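Local coordinates for protein beta-glycosidase (Bacteroides caccae, PDB 6T2R) that cleaves mucin O-glycans internally, as an endo-acting family 16 glycoside hydrolase with which a human gut bacterium starts mucin breakdown, at residues Ala90-Gly95 / Val244-Leu249; Gln158-His163 / Phe209-Ile214; Tyr190-Trp195 / Leu199-Asn204. One frame throughout, in Å; residues are numbered along the deposited sequence.

Contact 1. Residues Ala90-Gly95 / Val244-Leu249. With SO4 (sulfate ion), chain C.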
loop_
_atom_site.group_PDB
_atom_site.type_symbol
_atom_site.label_atom_id
_atom_site.label_comp_id
_atom_site.label_asym_id
_atom_site.label_seq_id
_atom_site.Cartn_x
_atom_site.Cartn_y
_atom_site.Cartn_z
ATOM N N ALA A 90 -22.188 4.069 5.685
ATOM C CA ALA A 90 -21.547 2.919 5.004
ATOM C C ALA A 90 -22.133 1.634 5.598
ATOM O O ALA A 90 -22.341 1.549 6.830
ATOM C CB ALA A 90 -20.041 2.965 5.151
ATOM N N GLN A 91 -22.401 0.669 4.738
ATOM C CA GLN A 91 -22.821 -0.695 5.127
ATOM C C GLN A 91 -21.708 -1.377 5.926
ATOM O O GLN A 91 -22.027 -2.148 6.829
ATOM C CB GLN A 91 -23.131 -1.440 3.840
ATOM C CG GLN A 91 -23.853 -2.756 4.035
ATOM C CD GLN A 91 -24.393 -3.174 2.684
ATOM O OE1 GLN A 91 -24.284 -2.439 1.703
ATOM N NE2 GLN A 91 -24.979 -4.356 2.612
ATOM N N TYR A 92 -20.449 -1.066 5.614
ATOM C CA TYR A 92 -19.254 -1.700 6.220
ATOM C C TYR A 92 -18.256 -0.617 6.602
ATOM O O TYR A 92 -18.236 0.441 5.940
ATOM C CB TYR A 92 -18.640 -2.689 5.240
ATOM C CG TYR A 92 -19.607 -3.733 4.774
ATOM C CD1 TYR A 92 -19.891 -4.821 5.569
ATOM C CD2 TYR A 92 -20.221 -3.659 3.537
ATOM C CE1 TYR A 92 -20.781 -5.804 5.172
ATOM C CE2 TYR A 92 -21.100 -4.648 3.112
ATOM C CZ TYR A 92 -21.406 -5.708 3.947
ATOM O OH TYR A 92 -22.263 -6.712 3.578
ATOM N N LEU A 93 -17.492 -0.879 7.659
ATOM C CA LEU A 93 -16.446 0.012 8.227
ATOM C C LEU A 93 -15.078 -0.689 8.144
ATOM O O LEU A 93 -14.987 -1.895 8.543
ATOM C CB LEU A 93 -16.783 0.325 9.679
ATOM C CG LEU A 93 -18.117 1.022 9.896
ATOM C CD1 LEU A 93 -18.347 1.248 11.386
ATOM C CD2 LEU A 93 -18.171 2.344 9.122
ATOM N N THR A 94 -14.053 0.018 7.654
ATOM C CA THR A 94 -12.683 -0.543 7.564
ATOM C C THR A 94 -11.707 0.431 8.211
ATOM O O THR A 94 -11.990 1.655 8.233
ATOM C CB THR A 94 -12.263 -0.861 6.119
ATOM O OG1 THR A 94 -12.271 0.370 5.380
ATOM C CG2 THR A 94 -13.134 -1.920 5.479
ATOM N N GLY A 95 -10.622 -0.121 8.749
ATOM C CA GLY A 95 -9.509 0.657 9.324
ATOM C C GLY A 95 -8.393 0.790 8.304
ATOM O O GLY A 95 -8.192 -0.159 7.496
ATOM N N VAL A 244 -19.732 -8.089 -0.893
ATOM C CA VAL A 244 -19.329 -8.556 0.463
ATOM C C VAL A 244 -20.300 -9.638 0.965
ATOM O O VAL A 244 -21.508 -9.420 0.874
ATOM C CB VAL A 244 -19.290 -7.373 1.447
ATOM C CG1 VAL A 244 -18.852 -7.845 2.822
ATOM C CG2 VAL A 244 -18.429 -6.219 0.936
ATOM N N ASP A 245 -19.769 -10.700 1.574
ATOM C CA ASP A 245 -20.542 -11.680 2.376
ATOM C C ASP A 245 -20.348 -11.392 3.862
ATOM O O ASP A 245 -19.321 -11.735 4.442
ATOM C CB ASP A 245 -20.142 -13.109 2.040
ATOM C CG ASP A 245 -20.978 -14.126 2.789
ATOM O OD1 ASP A 245 -21.862 -13.721 3.593
ATOM O OD2 ASP A 245 -20.705 -15.299 2.597
ATOM N N PRO A 246 -21.350 -10.791 4.534
ATOM C CA PRO A 246 -21.177 -10.318 5.899
ATOM C C PRO A 246 -20.836 -11.503 6.800
ATOM O O PRO A 246 -20.214 -11.290 7.799
ATOM C CB PRO A 246 -22.526 -9.690 6.268
ATOM C CG PRO A 246 -23.509 -10.328 5.327
ATOM C CD PRO A 246 -22.726 -10.607 4.057
ATOM N N ALA A 247 -21.194 -12.723 6.393
ATOM C CA ALA A 247 -20.880 -13.964 7.144
ATOM C C ALA A 247 -19.369 -14.131 7.322
ATOM O O ALA A 247 -18.976 -14.907 8.194
ATOM C CB ALA A 247 -21.446 -15.181 6.455
ATOM N N ASP A 248 -18.564 -13.504 6.467
ATOM C CA ASP A 248 -17.078 -13.594 6.478
ATOM C C ASP A 248 -16.490 -12.467 7.328
ATOM O O ASP A 248 -15.228 -12.357 7.372
ATOM C CB ASP A 248 -16.509 -13.501 5.063
ATOM C CG ASP A 248 -16.599 -14.789 4.275
ATOM O OD1 ASP A 248 -16.923 -15.863 4.868
ATOM O OD2 ASP A 248 -16.329 -14.719 3.089
ATOM N N LEU A 249 -17.343 -11.660 7.975
ATOM C CA LEU A 249 -16.881 -10.564 8.861
ATOM C C LEU A 249 -17.110 -10.937 10.325
ATOM O O LEU A 249 -17.962 -11.756 10.636
ATOM C CB LEU A 249 -17.625 -9.283 8.489
ATOM C CG LEU A 249 -17.564 -8.916 7.006
ATOM C CD1 LEU A 249 -18.183 -7.556 6.780
ATOM C CD2 LEU A 249 -16.146 -8.936 6.472
HETATM S S SO4 C . -20.792 5.997 8.919
HETATM O O1 SO4 C . -19.524 5.543 9.399
HETATM O O2 SO4 C . -21.889 5.393 9.681
HETATM O O3 SO4 C . -20.837 7.429 9.069
HETATM O O4 SO4 C . -20.946 5.629 7.526
HETATM O O HOH W 1 -22.735 -7.327 1.232
#
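Tyr92, on strand 92-98, carries this surface contact almost alone. Its ring lies against Val244, Pro246 and Leu249 of the loop that leads into strand 251-263.

The apolar contacts come first. Val244 sits over one face of the ring. Its CG1 stands 3.8 Å from the centroid of the Tyr92 ring, a CH-pi contact displaced toward the rim on the CZ side. Val244 CG1 is anti to the backbone N (chi1 -179°). Both methyls lie on the same side of the ring, CG1 over the face and CG2 toward CE2 and CD2. Leu249 meets the ring elsewhere: its CD1 comes within 3.4 Å of Tyr92 CD1, and the two side chains cross at about a right angle. Pro246 adds a lighter touch at the ring edge, with its CB near the plane and 4.4 Å from Tyr92 CE1.

The polar link runs through water. One molecule bridges Tyr92 OH and the backbone of Val244, donating to Val244 O over 2.5 Å.

Within the loop, Asp245 points away from Tyr92 and closes an Asx turn. Its OD1 accepts from Ala247 N over 3.0 Å, met from above the carboxylate plane. This holds the start of the 3-10 segment 246-248. Asp248 OD2 ties the same loop to Lys120 N and His152.

A sulfate ion, probably from the crystallisation liquor, takes a hydrogen bond from Ala90 N to its O4 (2.7 Å). Arg52, Asn82 and Asn84 complete its site.

The chemistry is that of an amphipathic tyrosine at a surface. The ring gains apolar cover from the loop, while its hydroxyl is joined to the loop backbone through solvent.

Contact 2. Residues Gln158-His163 / Phe209-Ile214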
loop_
_atom_site.group_PDB
_atom_site.type_symbol
_atom_site.label_atom_id
_atom_site.label_comp_id
_atom_site.label_asym_id
_atom_site.label_seq_id
_atom_site.Cartn_x
_atom_site.Cartn_y
_atom_site.Cartn_z
ATOM N N GLN A 158 0.188 -6.714 -7.842
ATOM C CA GLN A 158 1.023 -5.505 -7.748
ATOM C C GLN A 158 0.811 -4.709 -9.050
ATOM O O GLN A 158 0.746 -5.345 -10.140
ATOM C CB GLN A 158 2.454 -5.942 -7.447
ATOM C CG GLN A 158 2.576 -6.705 -6.117
ATOM C CD GLN A 158 4.013 -7.037 -5.782
ATOM O OE1 GLN A 158 4.639 -7.854 -6.472
ATOM N NE2 GLN A 158 4.550 -6.391 -4.750
ATOM N N THR A 159 0.657 -3.381 -8.957
ATOM C CA THR A 159 0.149 -2.539 -10.074
ATOM C C THR A 159 0.642 -1.102 -9.956
ATOM O O THR A 159 0.961 -0.686 -8.842
ATOM C CB THR A 159 -1.377 -2.476 -10.100
ATOM O OG1 THR A 159 -1.897 -3.744 -9.732
ATOM C CG2 THR A 159 -1.901 -2.136 -11.476
ATOM N N VAL A 160 0.748 -0.413 -11.092
ATOM C CA VAL A 160 0.957 1.062 -11.164
ATOM C C VAL A 160 -0.233 1.614 -11.931
ATOM O O VAL A 160 -0.765 0.910 -12.799
ATOM C CB VAL A 160 2.297 1.514 -11.798
ATOM C CG1 VAL A 160 3.488 0.906 -11.093
ATOM C CG2 VAL A 160 2.402 1.208 -13.288
ATOM N N HIS A 161 -0.616 2.833 -11.602
ATOM C CA HIS A 161 -1.583 3.645 -12.382
ATOM C C HIS A 161 -0.964 5.015 -12.636
ATOM O O HIS A 161 -0.224 5.534 -11.725
ATOM C CB HIS A 161 -2.890 3.766 -11.598
ATOM C CG HIS A 161 -3.374 2.450 -11.164
ATOM N ND1 HIS A 161 -4.127 1.669 -11.985
ATOM C CD2 HIS A 161 -3.172 1.754 -10.027
ATOM C CE1 HIS A 161 -4.418 0.547 -11.351
ATOM N NE2 HIS A 161 -3.827 0.569 -10.171
ATOM N N SER A 162 -1.285 5.601 -13.779
ATOM C CA SER A 162 -0.769 6.922 -14.186
ATOM C C SER A 162 -1.718 7.579 -15.188
ATOM O O SER A 162 -2.630 6.937 -15.644
ATOM C CB SER A 162 0.588 6.742 -14.811
ATOM O OG SER A 162 0.501 6.011 -16.036
ATOM N N HIS A 163 -1.374 8.774 -15.647
ATOM C CA HIS A 163 -2.014 9.418 -16.828
ATOM C C HIS A 163 -1.940 8.454 -18.011
ATOM O O HIS A 163 -2.901 8.323 -18.758
ATOM C CB HIS A 163 -1.307 10.730 -17.115
ATOM C CG HIS A 163 -1.672 11.380 -18.392
ATOM N ND1 HIS A 163 -2.870 12.016 -18.551
ATOM C CD2 HIS A 163 -0.994 11.494 -19.560
ATOM C CE1 HIS A 163 -2.898 12.528 -19.766
ATOM N NE2 HIS A 163 -1.772 12.211 -20.414
ATOM N N PHE A 209 7.422 -8.380 -11.139
ATOM C CA PHE A 209 7.523 -7.742 -12.461
ATOM C C PHE A 209 8.211 -6.405 -12.296
ATOM O O PHE A 209 8.374 -5.962 -11.123
ATOM C CB PHE A 209 6.162 -7.596 -13.136
ATOM C CG PHE A 209 5.367 -6.375 -12.756
ATOM C CD1 PHE A 209 4.699 -6.314 -11.546
ATOM C CD2 PHE A 209 5.179 -5.348 -13.663
ATOM C CE1 PHE A 209 3.910 -5.222 -11.238
ATOM C CE2 PHE A 209 4.392 -4.243 -13.351
ATOM C CZ PHE A 209 3.760 -4.181 -12.135
ATOM N N VAL A 210 8.625 -5.858 -13.446
ATOM C CA VAL A 210 9.346 -4.566 -13.580
ATOM C C VAL A 210 8.382 -3.626 -14.309
ATOM O O VAL A 210 7.813 -4.036 -15.298
ATOM C CB VAL A 210 10.693 -4.734 -14.328
ATOM C CG1 VAL A 210 11.428 -3.410 -14.526
ATOM C CG2 VAL A 210 11.616 -5.731 -13.650
ATOM N N TYR A 211 8.167 -2.418 -13.816
ATOM C CA TYR A 211 7.510 -1.368 -14.617
ATOM C C TYR A 211 8.597 -0.425 -15.105
ATOM O O TYR A 211 9.181 0.284 -14.292
ATOM C CB TYR A 211 6.418 -0.604 -13.874
ATOM C CG TYR A 211 5.584 0.193 -14.839
ATOM C CD1 TYR A 211 4.661 -0.449 -15.649
ATOM C CD2 TYR A 211 5.792 1.547 -15.023
ATOM C CE1 TYR A 211 3.905 0.263 -16.569
ATOM C CE2 TYR A 211 5.064 2.275 -15.952
ATOM C CZ TYR A 211 4.104 1.630 -16.728
ATOM O OH TYR A 211 3.348 2.307 -17.653
ATOM N N PRO A 212 8.894 -0.433 -16.424
ATOM C CA PRO A 212 9.934 0.404 -17.002
ATOM C C PRO A 212 9.469 1.818 -17.371
ATOM O O PRO A 212 8.336 1.988 -17.775
ATOM C CB PRO A 212 10.328 -0.383 -18.257
ATOM C CG PRO A 212 9.021 -0.990 -18.724
ATOM C CD PRO A 212 8.264 -1.312 -17.444
ATOM N N ARG A 213 10.397 2.781 -17.239
ATOM C CA ARG A 213 10.362 4.084 -17.928
ATOM C C ARG A 213 10.789 3.862 -19.376
ATOM O O ARG A 213 12.002 3.560 -19.615
ATOM C CB ARG A 213 11.274 5.109 -17.253
ATOM C CG ARG A 213 11.132 6.511 -17.845
ATOM C CD ARG A 213 12.190 7.507 -17.410
ATOM N NE ARG A 213 12.243 7.803 -15.976
ATOM C CZ ARG A 213 11.548 8.762 -15.293
ATOM N NH1 ARG A 213 10.666 9.562 -15.893
ATOM N NH2 ARG A 213 11.731 8.897 -13.973
ATOM N N ILE A 214 9.860 4.054 -20.314
ATOM C CA ILE A 214 10.115 3.814 -21.758
ATOM C C ILE A 214 10.239 5.157 -22.495
ATOM O O ILE A 214 9.714 6.175 -22.048
ATOM C CB ILE A 214 9.052 2.879 -22.368
ATOM C CG1 ILE A 214 7.640 3.472 -22.348
ATOM C CG2 ILE A 214 9.107 1.533 -21.671
ATOM C CD1 ILE A 214 6.685 2.876 -23.372
HETATM O O HOH W 2 2.746 4.695 -16.498
#
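Val160 drives one methyl, CG2, into the middle of the Tyr211 ring. CG2 stands 3.5 Å from the ring centroid, only 6° off the normal, so this CH-pi contact is nearly exactly centred. The methyl is at similar distances from all six ring carbons. Val160 CG1 is anti to the carbonyl carbon (chi1 -56°), which places CG2 between the backbone N and the carbonyl carbon, on the Tyr211 side. Tyr211 answers with CG anti to the backbone N (chi1 -166°), laying its ring flat beneath the valine.

Phe209 uses a different rotamer. Its CG lies between the backbone N and carbonyl carbon, and the ring end swings nearer to the other strand than CB does. Phe209 CE1 meets the carbonyl oxygen Gln158 O at 3.4 Å. Gln158 CB lies a little farther off, 4.1 Å from Phe209 CE1. The Gln158 amide turns to other partners: NE2 bonds to Ile146 O and His202 O, and OE1 accepts from Asn208 ND2.

Beyond the ring, water 2 joins the strand ends. It donates to Tyr211 OH over 2.7 Å and is hydrogen-bonded to Ser162 OG at 2.6 Å. Ser162 is the N-cap of helix 163-167.

Strands 158-161 and 209-212 run nearly parallel, with axes 8.9 Å apart. They are not paired in a sheet but face each other across the core of the jelly-roll sandwich. The chemistry is therefore apolar packing between layers, with a water joining the tyrosine and serine hydroxyls at one end.

Contact 3. Residues Tyr190-Trp195 / Leu199-Asn204; sequences YGVDFW and LVFHVN
Val192 and Phe201 form the central bump and hollow of this hairpin. They are a non-hydrogen-bonded pair, with side chains side by side. With Val192 CG1 between the backbone N and the carbonyl carbon (chi1 69°), CG2 falls anti to the N and rests over one face of the Phe201 ring, 3.7 Å from the centroid and offset toward the rim. Two more pairs on the same side flank it, less squarely. Leu199 CD2 fits against Phe194 at CD2, 3.6 Å away. At the far end Val203 CG2 meets Tyr190 CD1 at 3.9 Å. These six side chains form one apolar surface, and strands 143-145 and 155-161 cover much of it through Val144, Val156, Gln158 and Val160.

The opposite side is more polar. Gly191 adds no bump there, and its partner His202 reaches diagonally to Asp193 instead. Asp193 OD2 lies at the edge of the imidazole, 3.3 Å from His202 CE1. Water 3 fits beside them, in the plane of the ring. It donates to Asp193 OD1 over 2.8 Å and is hydrogen-bonded to His202 ND1. Arg109 forms a salt bridge to Asp193 OD1. Next along, Trp195 lays its edge against Val200 CG2.

Four backbone bonds zip the two strands. Gly191 and His202 exchange one pair, and Asp193 and Val200 the other. The bond from His202 N to Gly191 O is nearly straight (2.9 Å), although the donor lies well above the carbonyl plane.

The hairpin is thus two-faced. One side is apolar and interlocked, as suits the interior of a beta-sandwich. On the other, a carboxylate is shared between arginine and water, which would favour its charged form.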
loop_
_atom_site.group_PDB
_atom_site.type_symbol
_atom_site.label_atom_id
_atom_site.label_comp_id
_atom_site.label_asym_id
_atom_site.label_seq_id
_atom_site.Cartn_x
_atom_site.Cartn_y
_atom_site.Cartn_z
ATOM N N TYR A 190 5.655 -7.808 1.174
ATOM C CA TYR A 190 5.310 -7.052 -0.055
ATOM C C TYR A 190 6.274 -5.885 -0.200
ATOM O O TYR A 190 6.433 -5.113 0.772
ATOM C CB TYR A 190 3.827 -6.666 -0.009
ATOM C CG TYR A 190 2.932 -7.860 0.241
ATOM C CD1 TYR A 190 2.600 -8.717 -0.790
ATOM C CD2 TYR A 190 2.494 -8.184 1.519
ATOM C CE1 TYR A 190 1.814 -9.833 -0.573
ATOM C CE2 TYR A 190 1.706 -9.295 1.761
ATOM C CZ TYR A 190 1.355 -10.114 0.704
ATOM O OH TYR A 190 0.564 -11.208 0.916
ATOM N N GLY A 191 6.916 -5.785 -1.366
ATOM C CA GLY A 191 7.963 -4.781 -1.619
ATOM C C GLY A 191 7.920 -4.175 -3.023
ATOM O O GLY A 191 7.413 -4.821 -3.981
ATOM N N VAL A 192 8.363 -2.927 -3.126
ATOM C CA VAL A 192 8.631 -2.227 -4.404
ATOM C C VAL A 192 9.972 -1.519 -4.231
ATOM O O VAL A 192 10.220 -1.021 -3.092
ATOM C CB VAL A 192 7.494 -1.264 -4.784
ATOM C CG1 VAL A 192 7.396 -0.041 -3.842
ATOM C CG2 VAL A 192 7.609 -0.844 -6.256
ATOM N N ASP A 193 10.784 -1.521 -5.282
ATOM C CA ASP A 193 12.044 -0.744 -5.377
ATOM C C ASP A 193 11.838 0.372 -6.400
ATOM O O ASP A 193 11.340 0.063 -7.556
ATOM C CB ASP A 193 13.212 -1.638 -5.798
ATOM C CG ASP A 193 13.516 -2.791 -4.845
ATOM O OD1 ASP A 193 13.006 -2.769 -3.676
ATOM O OD2 ASP A 193 14.263 -3.710 -5.276
ATOM N N PHE A 194 12.144 1.615 -5.994
ATOM C CA PHE A 194 12.111 2.821 -6.859
ATOM C C PHE A 194 13.508 3.080 -7.419
ATOM O O PHE A 194 14.451 3.265 -6.622
ATOM C CB PHE A 194 11.673 4.053 -6.080
ATOM C CG PHE A 194 10.217 4.083 -5.678
ATOM C CD1 PHE A 194 9.764 3.362 -4.576
ATOM C CD2 PHE A 194 9.308 4.861 -6.372
ATOM C CE1 PHE A 194 8.439 3.410 -4.183
ATOM C CE2 PHE A 194 7.986 4.921 -5.961
ATOM C CZ PHE A 194 7.551 4.191 -4.878
ATOM N N TRP A 195 13.635 3.061 -8.748
ATOM C CA TRP A 195 14.849 3.507 -9.479
ATOM C C TRP A 195 14.459 4.585 -10.484
ATOM O O TRP A 195 13.286 4.687 -10.872
ATOM C CB TRP A 195 15.545 2.334 -10.170
ATOM C CG TRP A 195 15.832 1.157 -9.278
ATOM C CD1 TRP A 195 15.235 -0.071 -9.319
ATOM C CD2 TRP A 195 16.811 1.086 -8.224
ATOM N NE1 TRP A 195 15.794 -0.907 -8.395
ATOM C CE2 TRP A 195 16.764 -0.223 -7.705
ATOM C CE3 TRP A 195 17.757 1.972 -7.725
ATOM C CZ2 TRP A 195 17.606 -0.655 -6.686
ATOM C CZ3 TRP A 195 18.587 1.546 -6.710
ATOM C CH2 TRP A 195 18.510 0.253 -6.201
ATOM N N LEU A 199 10.423 0.672 -11.747
ATOM C CA LEU A 199 9.970 0.141 -10.448
ATOM C C LEU A 199 10.117 -1.381 -10.514
ATOM O O LEU A 199 9.806 -1.930 -11.571
ATOM C CB LEU A 199 8.519 0.539 -10.170
ATOM C CG LEU A 199 8.166 2.026 -10.211
ATOM C CD1 LEU A 199 6.720 2.226 -9.729
ATOM C CD2 LEU A 199 9.141 2.881 -9.404
ATOM N N VAL A 200 10.561 -2.025 -9.431
ATOM C CA VAL A 200 10.653 -3.515 -9.337
ATOM C C VAL A 200 9.853 -3.978 -8.118
ATOM O O VAL A 200 10.181 -3.525 -7.003
ATOM C CB VAL A 200 12.102 -4.006 -9.223
ATOM C CG1 VAL A 200 12.143 -5.523 -9.241
ATOM C CG2 VAL A 200 13.015 -3.402 -10.299
ATOM N N PHE A 201 8.854 -4.842 -8.356
ATOM C CA PHE A 201 7.914 -5.387 -7.343
ATOM C C PHE A 201 8.379 -6.766 -6.898
ATOM O O PHE A 201 8.769 -7.561 -7.748
ATOM C CB PHE A 201 6.505 -5.451 -7.918
ATOM C CG PHE A 201 5.883 -4.093 -8.134
ATOM C CD1 PHE A 201 5.181 -3.443 -7.121
ATOM C CD2 PHE A 201 5.999 -3.460 -9.354
ATOM C CE1 PHE A 201 4.612 -2.189 -7.328
ATOM C CE2 PHE A 201 5.424 -2.213 -9.565
ATOM C CZ PHE A 201 4.721 -1.585 -8.568
ATOM N N HIS A 202 8.341 -7.010 -5.596
ATOM C CA HIS A 202 8.771 -8.272 -4.963
ATOM C C HIS A 202 7.676 -8.696 -4.003
ATOM O O HIS A 202 7.024 -7.822 -3.417
ATOM C CB HIS A 202 10.108 -8.120 -4.213
ATOM C CG HIS A 202 11.263 -7.781 -5.088
ATOM N ND1 HIS A 202 11.714 -6.483 -5.242
ATOM C CD2 HIS A 202 12.033 -8.559 -5.891
ATOM C CE1 HIS A 202 12.746 -6.486 -6.073
ATOM N NE2 HIS A 202 12.951 -7.758 -6.505
ATOM N N VAL A 203 7.473 -10.006 -3.926
ATOM C CA VAL A 203 6.791 -10.704 -2.806
ATOM C C VAL A 203 7.793 -11.731 -2.247
ATOM O O VAL A 203 8.349 -12.506 -3.062
ATOM C CB VAL A 203 5.484 -11.345 -3.307
ATOM C CG1 VAL A 203 4.828 -12.158 -2.233
ATOM C CG2 VAL A 203 4.520 -10.293 -3.828
ATOM N N ASN A 204 8.044 -11.688 -0.931
ATOM C CA ASN A 204 9.062 -12.504 -0.214
ATOM C C ASN A 204 10.408 -12.477 -0.947
ATOM O O ASN A 204 11.033 -13.501 -0.997
ATOM C CB ASN A 204 8.525 -13.932 -0.029
ATOM C CG ASN A 204 7.189 -13.905 0.682
ATOM O OD1 ASN A 204 7.015 -13.119 1.606
ATOM N ND2 ASN A 204 6.228 -14.698 0.243
HETATM O O HOH W 3 10.954 -4.685 -3.346
#

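Contacts 2 and 3 are buried and touch, with centres about 11 Å apart. Contact 1 lies at the surface, its centre about 30 Å from either. Contact 3 is hydrogen-bonded pairing within a sheet. Contact 2 is packing between sheets. The two share an environment: strand 206-212 pairs with strand 198-203, and the Phe201 and Phe209 rings meet nearly parallel. Gln158 also reaches from contact 2 to the backbone of the hairpin. Along the chain, contact 3 is nested inside contact 2, and contact 2 inside contact 1. Each contact has a methyl over an aromatic face and a bridging water, but only contact 3 adds direct hydrogen bonds between its segments.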